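Local coordinates for ankyrin repeat domain-containing protein EMB506, chloroplastic (Arabidopsis thaliana, PDB 6JD6) that takes part in the initial differentiation of the proplastid during embryo development, is required for correct leaf margin development, and has molecular condensate scaffold activity, at residues H163-G168 and V194-K199; Y184-G189 and R224-I229; Q126-L131 and E158-H163. One frame throughout, in Å; residues are numbered along the deposited sequence.

Contact 1: H163-G168 and V194-K199. With SO4 (sulfate ion), chain I.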
loop_
_atom_site.group_PDB
_atom_site.type_symbol
_atom_site.label_atom_id
_atom_site.label_comp_id
_atom_site.label_asym_id
_atom_site.label_seq_id
_atom_site.Cartn_x
_atom_site.Cartn_y
_atom_site.Cartn_z
ATOM N N HIS A 163 2.446 -3.439 -15.714
ATOM C CA HIS A 163 2.438 -2.332 -16.666
ATOM C C HIS A 163 3.659 -1.439 -16.473
ATOM O O HIS A 163 4.345 -1.100 -17.433
ATOM C CB HIS A 163 1.162 -1.494 -16.525
ATOM C CG HIS A 163 1.145 -0.278 -17.398
ATOM N ND1 HIS A 163 0.748 -0.313 -18.717
ATOM C CD2 HIS A 163 1.494 1.007 -17.147
ATOM C CE1 HIS A 163 0.845 0.896 -19.240
ATOM N NE2 HIS A 163 1.297 1.716 -18.307
ATOM N N LEU A 164 3.915 -1.059 -15.224
ATOM C CA LEU A 164 5.062 -0.222 -14.876
ATOM C C LEU A 164 6.384 -0.862 -15.284
ATOM O O LEU A 164 7.261 -0.194 -15.830
ATOM C CB LEU A 164 5.074 0.071 -13.373
ATOM C CG LEU A 164 4.037 1.072 -12.859
ATOM C CD1 LEU A 164 4.031 1.105 -11.336
ATOM C CD2 LEU A 164 4.321 2.451 -13.425
ATOM N N LEU A 165 6.522 -2.158 -15.018
ATOM C CA LEU A 165 7.735 -2.891 -15.379
ATOM C C LEU A 165 7.937 -2.924 -16.886
ATOM O O LEU A 165 9.059 -2.771 -17.369
ATOM C CB LEU A 165 7.702 -4.312 -14.814
ATOM C CG LEU A 165 7.842 -4.407 -13.292
ATOM C CD1 LEU A 165 7.614 -5.829 -12.801
ATOM C CD2 LEU A 165 9.209 -3.910 -12.857
ATOM N N ARG A 166 6.853 -3.121 -17.631
ATOM C CA ARG A 166 6.942 -3.129 -19.088
ATOM C C ARG A 166 7.326 -1.749 -19.609
ATOM O O ARG A 166 7.991 -1.631 -20.634
ATOM C CB ARG A 166 5.634 -3.602 -19.727
ATOM C CG ARG A 166 5.410 -5.105 -19.637
ATOM C CD ARG A 166 4.233 -5.550 -20.499
ATOM N NE ARG A 166 2.986 -4.898 -20.107
ATOM C CZ ARG A 166 2.183 -5.340 -19.144
ATOM N NH1 ARG A 166 2.495 -6.437 -18.469
ATOM N NH2 ARG A 166 1.069 -4.684 -18.852
ATOM N N LYS A 167 6.915 -0.709 -18.888
ATOM C CA LYS A 167 7.258 0.662 -19.263
ATOM C C LYS A 167 8.661 1.097 -18.820
ATOM O O LYS A 167 9.086 2.216 -19.105
ATOM C CB LYS A 167 6.208 1.651 -18.753
ATOM C CG LYS A 167 5.182 2.013 -19.807
ATOM C CD LYS A 167 4.503 3.335 -19.502
ATOM C CE LYS A 167 3.893 3.916 -20.769
ATOM N NZ LYS A 167 3.109 2.887 -21.512
ATOM N N GLY A 168 9.373 0.216 -18.124
ATOM C CA GLY A 168 10.755 0.482 -17.769
ATOM C C GLY A 168 10.982 1.007 -16.363
ATOM O O GLY A 168 12.056 1.530 -16.064
ATOM N N VAL A 194 6.361 -11.761 -7.569
ATOM C CA VAL A 194 7.676 -12.315 -7.257
ATOM C C VAL A 194 8.281 -13.019 -8.475
ATOM O O VAL A 194 9.434 -12.771 -8.833
ATOM C CB VAL A 194 7.611 -13.295 -6.063
ATOM C CG1 VAL A 194 8.927 -14.049 -5.907
ATOM C CG2 VAL A 194 7.259 -12.550 -4.778
ATOM N N LYS A 195 7.496 -13.884 -9.114
ATOM C CA LYS A 195 7.934 -14.577 -10.323
ATOM C C LYS A 195 8.270 -13.599 -11.444
ATOM O O LYS A 195 9.224 -13.801 -12.192
ATOM C CB LYS A 195 6.855 -15.547 -10.815
ATOM C CG LYS A 195 6.609 -16.744 -9.912
ATOM C CD LYS A 195 5.494 -17.616 -10.478
ATOM C CE LYS A 195 5.266 -18.851 -9.629
ATOM N NZ LYS A 195 4.174 -19.707 -10.164
ATOM N N LEU A 196 7.470 -12.546 -11.567
ATOM C CA LEU A 196 7.703 -11.537 -12.590
ATOM C C LEU A 196 9.004 -10.770 -12.342
ATOM O O LEU A 196 9.735 -10.461 -13.283
ATOM C CB LEU A 196 6.519 -10.572 -12.672
ATOM C CG LEU A 196 6.583 -9.509 -13.768
ATOM C CD1 LEU A 196 6.832 -10.148 -15.129
ATOM C CD2 LEU A 196 5.299 -8.701 -13.786
ATOM N N LEU A 197 9.285 -10.461 -11.076
ATOM C CA LEU A 197 10.510 -9.744 -10.722
ATOM C C LEU A 197 11.764 -10.568 -11.024
ATOM O O LEU A 197 12.809 -10.010 -11.368
ATOM C CB LEU A 197 10.491 -9.300 -9.253
ATOM C CG LEU A 197 9.529 -8.155 -8.899
ATOM C CD1 LEU A 197 9.454 -7.940 -7.389
ATOM C CD2 LEU A 197 9.924 -6.859 -9.600
ATOM N N PHE A 198 11.661 -11.890 -10.902
ATOM C CA PHE A 198 12.765 -12.775 -11.269
ATOM C C PHE A 198 13.134 -12.577 -12.731
ATOM O O PHE A 198 14.304 -12.645 -13.101
ATOM C CB PHE A 198 12.396 -14.243 -11.044
ATOM C CG PHE A 198 12.269 -14.628 -9.601
ATOM C CD1 PHE A 198 12.825 -13.842 -8.605
ATOM C CD2 PHE A 198 11.598 -15.787 -9.239
ATOM C CE1 PHE A 198 12.713 -14.203 -7.276
ATOM C CE2 PHE A 198 11.481 -16.152 -7.910
ATOM C CZ PHE A 198 12.039 -15.360 -6.929
ATOM N N LYS A 199 12.127 -12.335 -13.563
ATOM C CA LYS A 199 12.345 -12.174 -14.997
ATOM C C LYS A 199 13.071 -10.871 -15.322
ATOM O O LYS A 199 13.658 -10.728 -16.391
ATOM C CB LYS A 199 11.021 -12.272 -15.759
ATOM C CG LYS A 199 10.382 -13.649 -15.653
ATOM C CD LYS A 199 9.168 -13.790 -16.548
ATOM C CE LYS A 199 8.679 -15.233 -16.567
ATOM N NZ LYS A 199 7.689 -15.482 -17.656
HETATM S S SO4 I . 0.464 -2.176 -21.648
HETATM O O1 SO4 I . 0.188 -3.223 -22.628
HETATM O O2 SO4 I . 1.877 -2.217 -21.275
HETATM O O3 SO4 I . 0.151 -0.875 -22.232
HETATM O O4 SO4 I . -0.358 -2.390 -20.460
#
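The backbones of 163-168 and 194-199 come closest at Leu165 and Leu197, whose CA atoms lie 8.7 Å apart, a separation bridged by leucine side chains. Residues 163-168 are the last turn of helix 158-166 and its exit: Gly168 has positive phi (98°), and its N bonds back to Leu165 O as part of a Schellman motif. Residues 194-199 belong to helix 191-199. Leu165 points at that helix and makes its closest approaches through one methyl. Its CD1 meets CD2 of Leu196 at 3.8 Å, the two side chains reaching toward each other tip to tip. Leu196 has CG anti to the backbone N (chi1 -176°), which carries its CD2 out toward Leu165. The same Leu165 CD1 also lies 4.1 Å from Leu197 CD2.

These are the second helices of ANK 2 and ANK 3, neighbours in the ankyrin stack, and the leucines form part of the apolar layer between repeats. Pro171 and Tyr200 close in on Leu165 from nearby loops, while Leu197 leans on Ile182 and Ala185 of helix 181-187.

A sulfate, probably from the crystallisation liquor, lies beside His163 and Arg166. Arg166 bends at chi3 (-59°) and presents its guanidinium edge to it: NE binds sulfate O2 at 3.1 Å, and NH2 binds sulfate O4 at 3.1 Å. The ring of His163 adds a third donor, ND1 reaching that same sulfate O4 at 2.9 Å.

Contact 2: Y184-G189 and R224-I229. With SO4 (sulfate ion), chain C.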
loop_
_atom_site.group_PDB
_atom_site.type_symbol
_atom_site.label_atom_id
_atom_site.label_comp_id
_atom_site.label_asym_id
_atom_site.label_seq_id
_atom_site.Cartn_x
_atom_site.Cartn_y
_atom_site.Cartn_z
ATOM N N TYR A 184 8.827 -5.995 -0.740
ATOM C CA TYR A 184 7.403 -5.720 -0.573
ATOM C C TYR A 184 6.512 -6.756 -1.254
ATOM O O TYR A 184 5.432 -7.067 -0.760
ATOM C CB TYR A 184 7.060 -4.310 -1.067
ATOM C CG TYR A 184 7.647 -3.202 -0.221
ATOM C CD1 TYR A 184 7.290 -3.055 1.111
ATOM C CD2 TYR A 184 8.538 -2.284 -0.764
ATOM C CE1 TYR A 184 7.817 -2.033 1.885
ATOM C CE2 TYR A 184 9.072 -1.264 -0.000
ATOM C CZ TYR A 184 8.708 -1.144 1.323
ATOM O OH TYR A 184 9.236 -0.123 2.084
ATOM N N ALA A 185 6.956 -7.284 -2.390
ATOM C CA ALA A 185 6.189 -8.307 -3.095
ATOM C C ALA A 185 6.086 -9.559 -2.233
ATOM O O ALA A 185 5.056 -10.236 -2.203
ATOM C CB ALA A 185 6.834 -8.633 -4.438
ATOM N N VAL A 186 7.166 -9.859 -1.526
ATOM C CA VAL A 186 7.160 -10.964 -0.589
ATOM C C VAL A 186 6.266 -10.657 0.624
ATOM O O VAL A 186 5.466 -11.502 1.031
ATOM C CB VAL A 186 8.586 -11.323 -0.147
ATOM C CG1 VAL A 186 8.547 -12.296 1.003
ATOM C CG2 VAL A 186 9.363 -11.911 -1.329
ATOM N N GLN A 187 6.372 -9.449 1.178
ATOM C CA GLN A 187 5.564 -9.102 2.353
ATOM C C GLN A 187 4.053 -9.182 2.119
ATOM O O GLN A 187 3.310 -9.589 3.017
ATOM C CB GLN A 187 5.916 -7.727 2.940
ATOM C CG GLN A 187 5.348 -7.571 4.358
ATOM C CD GLN A 187 5.379 -6.156 4.902
ATOM O OE1 GLN A 187 5.317 -5.185 4.152
ATOM N NE2 GLN A 187 5.466 -6.037 6.229
ATOM N N VAL A 188 3.596 -8.793 0.930
ATOM C CA VAL A 188 2.163 -8.846 0.632
ATOM C C VAL A 188 1.763 -10.183 0.014
ATOM O O VAL A 188 0.617 -10.371 -0.392
ATOM C CB VAL A 188 1.695 -7.660 -0.261
ATOM C CG1 VAL A 188 2.090 -6.332 0.376
ATOM C CG2 VAL A 188 2.274 -7.770 -1.668
ATOM N N GLY A 189 2.715 -11.109 -0.049
ATOM C CA GLY A 189 2.462 -12.445 -0.566
ATOM C C GLY A 189 2.033 -12.507 -2.025
ATOM O O GLY A 189 1.217 -13.350 -2.402
ATOM N N ARG A 224 5.010 -20.986 2.527
ATOM C CA ARG A 224 5.849 -22.060 2.012
ATOM C C ARG A 224 6.172 -21.917 0.523
ATOM O O ARG A 224 7.314 -22.115 0.114
ATOM C CB ARG A 224 5.194 -23.419 2.289
ATOM C CG ARG A 224 5.134 -23.773 3.774
ATOM C CD ARG A 224 4.196 -24.947 4.041
ATOM N NE ARG A 224 2.803 -24.608 3.761
ATOM C CZ ARG A 224 1.777 -25.427 3.974
ATOM N NH1 ARG A 224 1.988 -26.637 4.471
ATOM N NH2 ARG A 224 0.542 -25.035 3.691
ATOM N N ASP A 225 5.170 -21.583 -0.287
ATOM C CA ASP A 225 5.376 -21.439 -1.730
ATOM C C ASP A 225 6.407 -20.368 -2.080
ATOM O O ASP A 225 7.281 -20.589 -2.917
ATOM C CB ASP A 225 4.061 -21.128 -2.451
ATOM C CG ASP A 225 3.168 -22.342 -2.582
ATOM O OD1 ASP A 225 3.661 -23.470 -2.372
ATOM O OD2 ASP A 225 1.974 -22.166 -2.905
ATOM N N ILE A 226 6.296 -19.208 -1.444
ATOM C CA ILE A 226 7.207 -18.104 -1.732
ATOM C C ILE A 226 8.604 -18.347 -1.150
ATOM O O ILE A 226 9.610 -18.030 -1.788
ATOM C CB ILE A 226 6.618 -16.755 -1.277
ATOM C CG1 ILE A 226 5.432 -16.389 -2.178
ATOM C CG2 ILE A 226 7.672 -15.656 -1.323
ATOM C CD1 ILE A 226 4.701 -15.135 -1.757
ATOM N N THR A 227 8.662 -18.929 0.045
ATOM C CA THR A 227 9.939 -19.345 0.624
ATOM C C THR A 227 10.660 -20.300 -0.327
ATOM O O THR A 227 11.848 -20.131 -0.616
ATOM C CB THR A 227 9.754 -20.023 2.001
ATOM O OG1 THR A 227 9.232 -19.074 2.943
ATOM C CG2 THR A 227 11.086 -20.567 2.527
ATOM N N LYS A 228 9.927 -21.289 -0.831
ATOM C CA LYS A 228 10.499 -22.283 -1.734
ATOM C C LYS A 228 10.987 -21.671 -3.042
ATOM O O LYS A 228 12.068 -22.002 -3.528
ATOM C CB LYS A 228 9.490 -23.394 -2.037
ATOM C CG LYS A 228 9.999 -24.410 -3.052
ATOM C CD LYS A 228 9.101 -25.635 -3.139
ATOM C CE LYS A 228 9.704 -26.680 -4.067
ATOM N NZ LYS A 228 8.948 -27.968 -4.043
ATOM N N ILE A 229 10.191 -20.777 -3.616
ATOM C CA ILE A 229 10.555 -20.215 -4.909
ATOM C C ILE A 229 11.751 -19.259 -4.814
ATOM O O ILE A 229 12.535 -19.149 -5.755
ATOM C CB ILE A 229 9.347 -19.579 -5.638
ATOM C CG1 ILE A 229 9.536 -19.687 -7.150
ATOM C CG2 ILE A 229 9.125 -18.144 -5.204
ATOM C CD1 ILE A 229 8.353 -19.202 -7.937
HETATM S S SO4 C . 1.538 -21.700 1.878
HETATM O O1 SO4 C . 0.573 -22.796 1.890
HETATM O O2 SO4 C . 2.325 -21.749 0.648
HETATM O O3 SO4 C . 0.833 -20.423 1.933
HETATM O O4 SO4 C . 2.398 -21.815 3.053
#
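Ile226 uses both of its branches: CG2, anti to the backbone N, faces Val186 of helix 181-187, while CG1, anti to the carbonyl carbon (chi1 -69°), carries CD1 to Gly189 just beyond that helix. The two helices, 181-187 of ANK 3 and 224-232 of ANK 4, are the first helix of one ankyrin repeat and the second helix of the next, packed across the repeat boundary. Val186 and Ile226 are the nearest pair in the backbone, 7.2 Å between their CA atoms. Their side chains slide past each other in opposite directions, with Val186 CG2 at 4.1 Å from Ile226 CG2. Ile217 and Ala218 of helix 214-220 also pack on Val186.

Gly189 takes positive phi as the C-prime residue of a Schellman motif, and the isoleucine's far methyl lies against its bare backbone, Ile226 CD1 at 3.7 Å from Gly189 CA.

A second sulfate, again probably from the crystallisation liquor, sits at the N-terminal end of helix 224-232, held by the backbone N of Arg224 and of Asp225. The arginine chain bends at chi3 (-67°) and brings its guanidinium edge to the sulfate, NH2 bonding to O1, while Arg224 NH1 forms a salt bridge with Asp262. Sulfate O4 takes two nearly straight bonds from this one residue, from Arg224 N at 2.8 Å and from Arg224 NE at 2.9 Å.

Contact 3: Q126-L131 and E158-H163. With SO4 (sulfate ion), chain I.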
loop_
_atom_site.group_PDB
_atom_site.type_symbol
_atom_site.label_atom_id
_atom_site.label_comp_id
_atom_site.label_asym_id
_atom_site.label_seq_id
_atom_site.Cartn_x
_atom_site.Cartn_y
_atom_site.Cartn_z
ATOM N N GLN A 126 -4.040 4.526 -17.593
ATOM C CA GLN A 126 -3.976 5.537 -18.644
ATOM C C GLN A 126 -3.568 6.908 -18.095
ATOM O O GLN A 126 -2.756 7.609 -18.698
ATOM C CB GLN A 126 -5.305 5.631 -19.393
ATOM C CG GLN A 126 -5.290 6.627 -20.549
ATOM C CD GLN A 126 -4.215 6.312 -21.571
ATOM O OE1 GLN A 126 -4.233 5.254 -22.201
ATOM N NE2 GLN A 126 -3.268 7.227 -21.736
ATOM N N LEU A 127 -4.113 7.279 -16.941
ATOM C CA LEU A 127 -3.764 8.557 -16.325
ATOM C C LEU A 127 -2.306 8.594 -15.877
ATOM O O LEU A 127 -1.662 9.643 -15.927
ATOM C CB LEU A 127 -4.695 8.878 -15.155
ATOM C CG LEU A 127 -6.132 9.223 -15.541
ATOM C CD1 LEU A 127 -6.949 9.560 -14.300
ATOM C CD2 LEU A 127 -6.162 10.382 -16.537
ATOM N N MET A 128 -1.788 7.448 -15.442
ATOM C CA MET A 128 -0.368 7.333 -15.120
ATOM C C MET A 128 0.478 7.590 -16.359
ATOM O O MET A 128 1.427 8.375 -16.317
ATOM C CB MET A 128 -0.042 5.946 -14.565
ATOM C CG MET A 128 -0.708 5.636 -13.242
ATOM S SD MET A 128 -0.262 4.006 -12.616
ATOM C CE MET A 128 1.455 4.270 -12.202
ATOM N N ASP A 129 0.125 6.925 -17.457
ATOM C CA ASP A 129 0.840 7.093 -18.720
ATOM C C ASP A 129 0.861 8.550 -19.173
ATOM O O ASP A 129 1.886 9.036 -19.647
ATOM C CB ASP A 129 0.246 6.203 -19.820
ATOM C CG ASP A 129 0.605 4.732 -19.641
ATOM O OD1 ASP A 129 1.471 4.426 -18.797
ATOM O OD2 ASP A 129 0.027 3.881 -20.353
ATOM N N ASN A 130 -0.265 9.245 -19.020
ATOM C CA ASN A 130 -0.342 10.660 -19.380
ATOM C C ASN A 130 0.645 11.513 -18.586
ATOM O O ASN A 130 1.297 12.400 -19.137
ATOM C CB ASN A 130 -1.763 11.198 -19.200
ATOM C CG ASN A 130 -2.759 10.544 -20.137
ATOM O OD1 ASN A 130 -2.379 9.861 -21.090
ATOM N ND2 ASN A 130 -4.044 10.756 -19.876
ATOM N N LEU A 131 0.748 11.242 -17.290
ATOM C CA LEU A 131 1.696 11.949 -16.434
ATOM C C LEU A 131 3.128 11.686 -16.872
ATOM O O LEU A 131 3.930 12.612 -16.999
ATOM C CB LEU A 131 1.526 11.523 -14.978
ATOM C CG LEU A 131 0.480 12.268 -14.155
ATOM C CD1 LEU A 131 0.375 11.645 -12.780
ATOM C CD2 LEU A 131 0.851 13.739 -14.049
ATOM N N GLU A 158 -1.477 -5.840 -9.075
ATOM C CA GLU A 158 -0.589 -6.603 -9.948
ATOM C C GLU A 158 -0.620 -6.228 -11.434
ATOM O O GLU A 158 0.401 -6.305 -12.110
ATOM C CB GLU A 158 -0.768 -8.111 -9.718
ATOM C CG GLU A 158 -0.362 -8.534 -8.303
ATOM C CD GLU A 158 -0.204 -10.036 -8.139
ATOM O OE1 GLU A 158 0.895 -10.475 -7.742
ATOM O OE2 GLU A 158 -1.177 -10.776 -8.401
ATOM N N ALA A 159 -1.771 -5.798 -11.935
ATOM C CA ALA A 159 -1.867 -5.357 -13.327
ATOM C C ALA A 159 -1.126 -4.036 -13.544
ATOM O O ALA A 159 -0.545 -3.804 -14.605
ATOM C CB ALA A 159 -3.321 -5.229 -13.752
ATOM N N VAL A 160 -1.161 -3.171 -12.535
ATOM C CA VAL A 160 -0.427 -1.911 -12.569
ATOM C C VAL A 160 1.074 -2.179 -12.451
ATOM O O VAL A 160 1.883 -1.574 -13.159
ATOM C CB VAL A 160 -0.890 -0.971 -11.434
ATOM C CG1 VAL A 160 0.019 0.240 -11.327
ATOM C CG2 VAL A 160 -2.335 -0.539 -11.666
ATOM N N ILE A 161 1.433 -3.100 -11.559
ATOM C CA ILE A 161 2.822 -3.513 -11.382
ATOM C C ILE A 161 3.457 -3.957 -12.699
ATOM O O ILE A 161 4.502 -3.441 -13.095
ATOM C CB ILE A 161 2.934 -4.650 -10.350
ATOM C CG1 ILE A 161 2.581 -4.126 -8.957
ATOM C CG2 ILE A 161 4.336 -5.259 -10.370
ATOM C CD1 ILE A 161 2.176 -5.210 -7.972
ATOM N N SER A 162 2.815 -4.897 -13.384
ATOM C CA SER A 162 3.359 -5.422 -14.630
ATOM C C SER A 162 3.410 -4.356 -15.726
ATOM O O SER A 162 4.310 -4.368 -16.564
ATOM C CB SER A 162 2.562 -6.640 -15.101
ATOM O OG SER A 162 1.240 -6.281 -15.450
ATOM N N HIS A 163 2.446 -3.439 -15.714
ATOM C CA HIS A 163 2.438 -2.332 -16.666
ATOM C C HIS A 163 3.659 -1.439 -16.473
ATOM O O HIS A 163 4.345 -1.100 -17.433
ATOM C CB HIS A 163 1.162 -1.494 -16.525
ATOM C CG HIS A 163 1.145 -0.278 -17.398
ATOM N ND1 HIS A 163 0.748 -0.313 -18.717
ATOM C CD2 HIS A 163 1.494 1.007 -17.147
ATOM C CE1 HIS A 163 0.845 0.896 -19.240
ATOM N NE2 HIS A 163 1.297 1.716 -18.307
HETATM S S SO4 I . 0.464 -2.176 -21.648
HETATM O O1 SO4 I . 0.188 -3.223 -22.628
HETATM O O2 SO4 I . 1.877 -2.217 -21.275
HETATM O O3 SO4 I . 0.151 -0.875 -22.232
HETATM O O4 SO4 I . -0.358 -2.390 -20.460
#
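His163 and Asp129 join helix 158-166 to helix 125-133 through a histidine-carboxylate hydrogen bond. From CB, which points toward the other helix, the His163 side chain runs out with CG anti to the backbone N (chi1 175°). Beyond CG the ring divides its two nitrogens between two partners: ND1 serves the sulfate, and NE2 reaches across to Asp129 OD1 at 2.8 Å. That bond is nearly straight, 169° at the hydrogen. The oxygen lies in the ring plane at its edge, and is met on its syn side, with the carboxylate and ring planes 32° apart. On the ring's carbon atoms, CD2 lies 3.8 Å from Asp129 OD1, while CE1, between the nitrogens, lies 3.3 Å from Asp129 OD2 and 3.5 Å from sulfate O3. A partner at each nitrogen should hold the ring against flipping, and the two negative groups would probably favour its protonated form. A leucine in its place is likely to leave Asp129 OD1 without its donor and the sulfate with one bond fewer. Asp129 OD2 has a further, weak and long ion pair with Lys167.

Beside this pair the contact is apolar. Met128 and Val160 cross at about a right angle, and the methionine sulfur SD lies 4.0 Å from Val160 CG1. Leu116 and Leu119 of helix 115-121 also pack on Met128, and Ala152 of helix 148-154 on Val160. A hydrogen-bonded His-Asp pair beside an apolar Met-Val one here joins the second helices of ANK 1 and ANK 2, successive repeats of the ankyrin stack.

How the contacts relate
Three successive boundaries of the ankyrin stack are sampled here: contact 3 between ANK 1 and ANK 2, contact 1 between ANK 2 and ANK 3, contact 2 between ANK 3 and ANK 4. Helix 158-166 serves both contacts 3 and 1, whose centres lie 12 Å apart; they share His163 and one sulfate, and Leu164 CD2 packs on Met128 CE at 3.6 Å. Contact 2 has a separate sulfate at the start of helix 224-232. Contacts 1 and 2, centres 16 Å apart, touch through Lys195 CE and Ile229 CD1 at 3.5 Å, and through Val194 and Leu197 on Ala185. Contacts 2 and 3, centres 23 Å apart, do not touch; their nearest atoms are about 6 Å apart.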